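Local coordinates for protein annexin A8 (Homo sapiens, PDB 1W3W) that binds calcium and acidic phospholipids and acts as an anticoagulant, indirectly inhibiting the thromboplastin-specific complex of the blood coagulation cascade, at residues P25-L30 with A65-D70; Y31-G36 with Q42-V47. All blocks are in the same frame, centred on the assembly; numbering follows the deposited sequence.

Contact 1 (P25-L30 with A65-D70); sequences PDAETL and AQFGKD
The ring of Phe67 reaches the helical segment 25-30 with its CE2 and CZ atoms, which meet the backbone at Ala27 and Glu28 obliquely. CE2 lies 3.8 Å from Ala27 O, and CZ comes within 4.1 Å of Glu28 CA. One face of the same ring is covered by its own neighbour, Gln66, whose CB sits 3.6 Å above the plane and over its centre. Beyond the two segments, Phe67 also stacks with Tyr31 and meets Phe63 edge to face.

Gln66 sets its CG beside the backbone N (chi1 -70°) and runs on extended, which carries the amide across to helix 24-34. Its NE2 there stands 3.8 Å from Ala27 CB, while its main hydrogen bond goes to Ser62 OG, one turn back on its own helix, and a weak one to Asp24 O. The methyl of Ala27 faces both the amide nitrogen and the ring, with CB 4.5 Å from Phe67 CE2.

The contact seats the C-terminal end of helix 53-67 against the start of helix 24-34 in the first annexin repeat, partly buried and away from the calcium site. No hydrogen bond joins segments 25-30 and 65-70, which implies attachment by van der Waals contact.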
# COMPACT_ATOMS: atom_id res chain seq x y z
N PRO A 25 -9.97 20.09 -22.55
CA PRO A 25 -9.58 19.26 -23.70
C PRO A 25 -9.39 17.79 -23.37
O PRO A 25 -9.81 16.94 -24.14
CB PRO A 25 -8.24 19.87 -24.15
CG PRO A 25 -8.21 21.24 -23.57
CD PRO A 25 -9.03 21.19 -22.31
N ASP A 26 -8.76 17.49 -22.24
CA ASP A 26 -8.60 16.11 -21.80
C ASP A 26 -9.96 15.42 -21.58
O ASP A 26 -10.15 14.27 -21.96
CB ASP A 26 -7.77 16.04 -20.52
CG ASP A 26 -6.27 16.23 -20.78
OD1 ASP A 26 -5.56 16.64 -19.84
OD2 ASP A 26 -5.72 15.99 -21.86
N ALA A 27 -10.89 16.13 -20.96
CA ALA A 27 -12.24 15.60 -20.76
C ALA A 27 -12.87 15.28 -22.11
O ALA A 27 -13.48 14.25 -22.28
CB ALA A 27 -13.10 16.60 -19.98
N GLU A 28 -12.69 16.18 -23.07
CA GLU A 28 -13.20 15.95 -24.42
C GLU A 28 -12.53 14.77 -25.12
O GLU A 28 -13.20 14.02 -25.82
CB GLU A 28 -13.04 17.21 -25.28
CG GLU A 28 -13.93 17.19 -26.51
CD GLU A 28 -13.72 18.39 -27.40
OE1 GLU A 28 -12.57 18.61 -27.81
OE2 GLU A 28 -14.70 19.11 -27.67
N THR A 29 -11.23 14.59 -24.92
CA THR A 29 -10.57 13.42 -25.47
C THR A 29 -11.19 12.13 -24.93
O THR A 29 -11.42 11.20 -25.67
CB THR A 29 -9.09 13.46 -25.14
OG1 THR A 29 -8.49 14.59 -25.77
CG2 THR A 29 -8.37 12.27 -25.75
N LEU A 30 -11.44 12.08 -23.62
CA LEU A 30 -12.02 10.88 -23.03
C LEU A 30 -13.45 10.64 -23.53
O LEU A 30 -13.82 9.51 -23.82
CB LEU A 30 -12.01 10.98 -21.51
CG LEU A 30 -10.65 11.04 -20.84
CD1 LEU A 30 -10.80 11.25 -19.35
CD2 LEU A 30 -9.87 9.78 -21.14
N ALA A 65 -19.47 18.32 -15.93
CA ALA A 65 -20.07 19.59 -16.30
C ALA A 65 -20.43 19.65 -17.78
O ALA A 65 -21.51 20.13 -18.14
CB ALA A 65 -19.13 20.74 -15.93
N GLN A 66 -19.53 19.14 -18.64
CA GLN A 66 -19.70 19.20 -20.10
C GLN A 66 -20.64 18.13 -20.66
O GLN A 66 -21.38 18.40 -21.60
CB GLN A 66 -18.35 19.04 -20.81
CG GLN A 66 -17.37 20.19 -20.67
CD GLN A 66 -16.17 20.01 -21.59
OE1 GLN A 66 -16.31 20.13 -22.80
NE2 GLN A 66 -15.01 19.66 -21.03
N PHE A 67 -20.59 16.93 -20.10
CA PHE A 67 -21.23 15.76 -20.72
C PHE A 67 -22.28 15.10 -19.84
O PHE A 67 -22.94 14.17 -20.28
CB PHE A 67 -20.15 14.76 -21.18
CG PHE A 67 -19.09 15.39 -22.04
CD1 PHE A 67 -19.43 15.99 -23.25
CD2 PHE A 67 -17.75 15.43 -21.63
CE1 PHE A 67 -18.48 16.60 -24.05
CE2 PHE A 67 -16.79 16.04 -22.42
CZ PHE A 67 -17.15 16.63 -23.63
N GLY A 68 -22.43 15.57 -18.61
CA GLY A 68 -23.52 15.17 -17.74
C GLY A 68 -23.45 13.80 -17.09
O GLY A 68 -24.42 13.39 -16.45
N LYS A 69 -22.34 13.09 -17.24
CA LYS A 69 -22.16 11.78 -16.61
C LYS A 69 -20.89 11.81 -15.76
O LYS A 69 -19.95 12.54 -16.06
CB LYS A 69 -22.03 10.69 -17.67
CG LYS A 69 -23.34 9.97 -18.08
CD LYS A 69 -23.95 10.57 -19.34
CE LYS A 69 -24.91 9.59 -20.04
NZ LYS A 69 -25.75 8.82 -19.06
N ASP A 70 -20.86 11.01 -14.71
CA ASP A 70 -19.68 10.85 -13.88
C ASP A 70 -18.61 10.05 -14.65
O ASP A 70 -18.91 9.02 -15.26
CB ASP A 70 -20.05 10.15 -12.57
CG ASP A 70 -18.89 10.02 -11.63
OD1 ASP A 70 -18.63 10.98 -10.88
OD2 ASP A 70 -18.15 9.01 -11.60

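Contact 2 (Y31-G36 with Q42-V47); sequences YKAMKG and QAIIDV
Met34 and Ile44 approach each other at about a right angle, and their contact passes through the middle of one side chain and the end of the other: Met34 CG lies 3.9 Å from Ile44 CD1. In both residues the gamma carbon that does the reaching stands beside the backbone N, with chi1 of -64° in Met34 and -68° in Ile44. The ethyl branch of the isoleucine is thereby directed at helix 24-34, although its CB does not point straight there. Methionine differs in its outer half, for the chain bends about the CG-SD bond (chi3 -78°), turning CE aside.

Next to this pair, Ala33 points its CB directly at helix 41-48 and touches two residues at once. Ala43 CB meets it methyl to methyl at 4.1 Å, and Ile44 CG1 lies alongside at 4.1 Å from the same Ala33 CB. Having no side chain beyond CB, the two alanines allow the backbones to come close, with Ala33 CA and Ala43 CA 6.4 Å apart. Ile44 therefore serves both neighbours, offering CG1 to the alanine and CD1 to the methionine.

This is an apolar and largely buried seam, and no hydrogen bond crosses between the segments themselves. The intervening loop supplies polar links instead: Asn40 makes a backbone bond with Ala33 and accepts from Ala43 N through its OD1. Beyond the two segments, Met34 packs on Leu71 and Leu75 of helix 71-78.

Two consecutive helices joined by a short glycine-containing loop and sealed by alanines, an isoleucine and a methionine form the helix-loop-helix unit with which an annexin repeat begins. The loop after Met34 resembles in sequence the one that holds calcium through Met266, Gly268 and Gly270 in the fourth repeat.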
# COMPACT_ATOMS: atom_id res chain seq x y z
N TYR A 31 -14.22 11.71 -23.66
CA TYR A 31 -15.56 11.63 -24.22
C TYR A 31 -15.56 11.00 -25.61
O TYR A 31 -16.26 10.03 -25.86
CB TYR A 31 -16.17 13.03 -24.25
CG TYR A 31 -17.56 13.11 -24.85
CD1 TYR A 31 -18.68 12.72 -24.12
CD2 TYR A 31 -17.75 13.59 -26.15
CE1 TYR A 31 -19.97 12.81 -24.67
CE2 TYR A 31 -19.03 13.68 -26.71
CZ TYR A 31 -20.13 13.29 -25.96
OH TYR A 31 -21.40 13.38 -26.51
N LYS A 32 -14.72 11.51 -26.50
CA LYS A 32 -14.62 11.00 -27.86
C LYS A 32 -14.14 9.55 -27.87
O LYS A 32 -14.54 8.76 -28.72
CB LYS A 32 -13.66 11.88 -28.66
CG LYS A 32 -14.19 13.28 -28.90
CD LYS A 32 -13.24 14.12 -29.76
CE LYS A 32 -13.76 14.26 -31.19
NZ LYS A 32 -14.02 12.93 -31.85
N ALA A 33 -13.29 9.20 -26.91
CA ALA A 33 -12.74 7.86 -26.82
C ALA A 33 -13.79 6.81 -26.47
O ALA A 33 -13.63 5.66 -26.82
CB ALA A 33 -11.61 7.81 -25.79
N MET A 34 -14.85 7.20 -25.77
CA MET A 34 -15.86 6.25 -25.30
C MET A 34 -17.23 6.40 -25.97
O MET A 34 -18.06 5.48 -25.89
CB MET A 34 -16.01 6.40 -23.79
CG MET A 34 -14.73 6.03 -23.07
SD MET A 34 -14.89 6.05 -21.32
CE MET A 34 -14.81 7.77 -21.00
N LYS A 35 -17.45 7.54 -26.60
CA LYS A 35 -18.73 7.88 -27.22
C LYS A 35 -18.97 6.95 -28.40
O LYS A 35 -18.04 6.56 -29.11
CB LYS A 35 -18.71 9.36 -27.66
CG LYS A 35 -19.76 9.79 -28.69
CD LYS A 35 -19.52 11.22 -29.19
CE LYS A 35 -19.86 11.37 -30.68
NZ LYS A 35 -20.12 12.81 -31.06
N GLY A 36 -20.23 6.58 -28.60
CA GLY A 36 -20.62 5.83 -29.78
C GLY A 36 -20.18 4.39 -29.74
O GLY A 36 -20.12 3.77 -28.67
N GLN A 42 -6.34 3.35 -26.06
CA GLN A 42 -5.05 4.01 -26.06
C GLN A 42 -5.18 5.48 -25.68
O GLN A 42 -4.34 6.00 -24.95
CB GLN A 42 -4.37 3.88 -27.44
CG GLN A 42 -2.94 4.41 -27.46
CD GLN A 42 -2.03 3.67 -26.49
OE1 GLN A 42 -1.35 4.29 -25.67
NE2 GLN A 42 -2.04 2.36 -26.57
N ALA A 43 -6.22 6.15 -26.17
CA ALA A 43 -6.46 7.54 -25.83
C ALA A 43 -6.77 7.70 -24.34
O ALA A 43 -6.42 8.71 -23.74
CB ALA A 43 -7.60 8.12 -26.65
N ILE A 44 -7.41 6.69 -23.74
CA ILE A 44 -7.67 6.69 -22.31
C ILE A 44 -6.34 6.56 -21.53
O ILE A 44 -6.12 7.30 -20.59
CB ILE A 44 -8.70 5.59 -21.93
CG1 ILE A 44 -10.08 5.95 -22.50
CG2 ILE A 44 -8.79 5.43 -20.42
CD1 ILE A 44 -11.04 4.80 -22.56
N ILE A 45 -5.47 5.65 -21.97
CA ILE A 45 -4.13 5.50 -21.40
C ILE A 45 -3.34 6.81 -21.51
O ILE A 45 -2.76 7.26 -20.54
CB ILE A 45 -3.36 4.35 -22.10
CG1 ILE A 45 -4.01 3.00 -21.80
CG2 ILE A 45 -1.86 4.31 -21.67
CD1 ILE A 45 -3.44 1.87 -22.65
N ASP A 46 -3.37 7.43 -22.68
CA ASP A 46 -2.55 8.61 -22.96
C ASP A 46 -2.94 9.80 -22.12
O ASP A 46 -2.10 10.63 -21.83
CB ASP A 46 -2.62 9.00 -24.43
CG ASP A 46 -1.85 8.05 -25.33
OD1 ASP A 46 -1.17 7.13 -24.82
OD2 ASP A 46 -1.88 8.14 -26.56
N VAL A 47 -4.20 9.91 -21.72
CA VAL A 47 -4.62 10.99 -20.84
C VAL A 47 -4.40 10.61 -19.37
O VAL A 47 -3.69 11.31 -18.63
CB VAL A 47 -6.10 11.37 -21.09
CG1 VAL A 47 -6.60 12.35 -20.03
CG2 VAL A 47 -6.29 11.96 -22.48

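From the N terminus the chain enters helix 24-34, which contributes to both contacts: its earlier part to contact 1 and its later part to contact 2. Contact 2 closes first, across the short loop that leads into helix 41-48. Helix 53-67 then brings the chain back, and its C-terminal end closes the longer loop of contact 1, within which the whole of contact 2 falls. Their centres are 10 Å apart, and they meet directly at several points, among them Leu30 CD2, which packs 4.0 Å from Ile44 CA, and Thr29 CG2, 3.9 Å from Val47 CG2. Together they fasten the first three helices of annexin repeat 1 around helix 24-34.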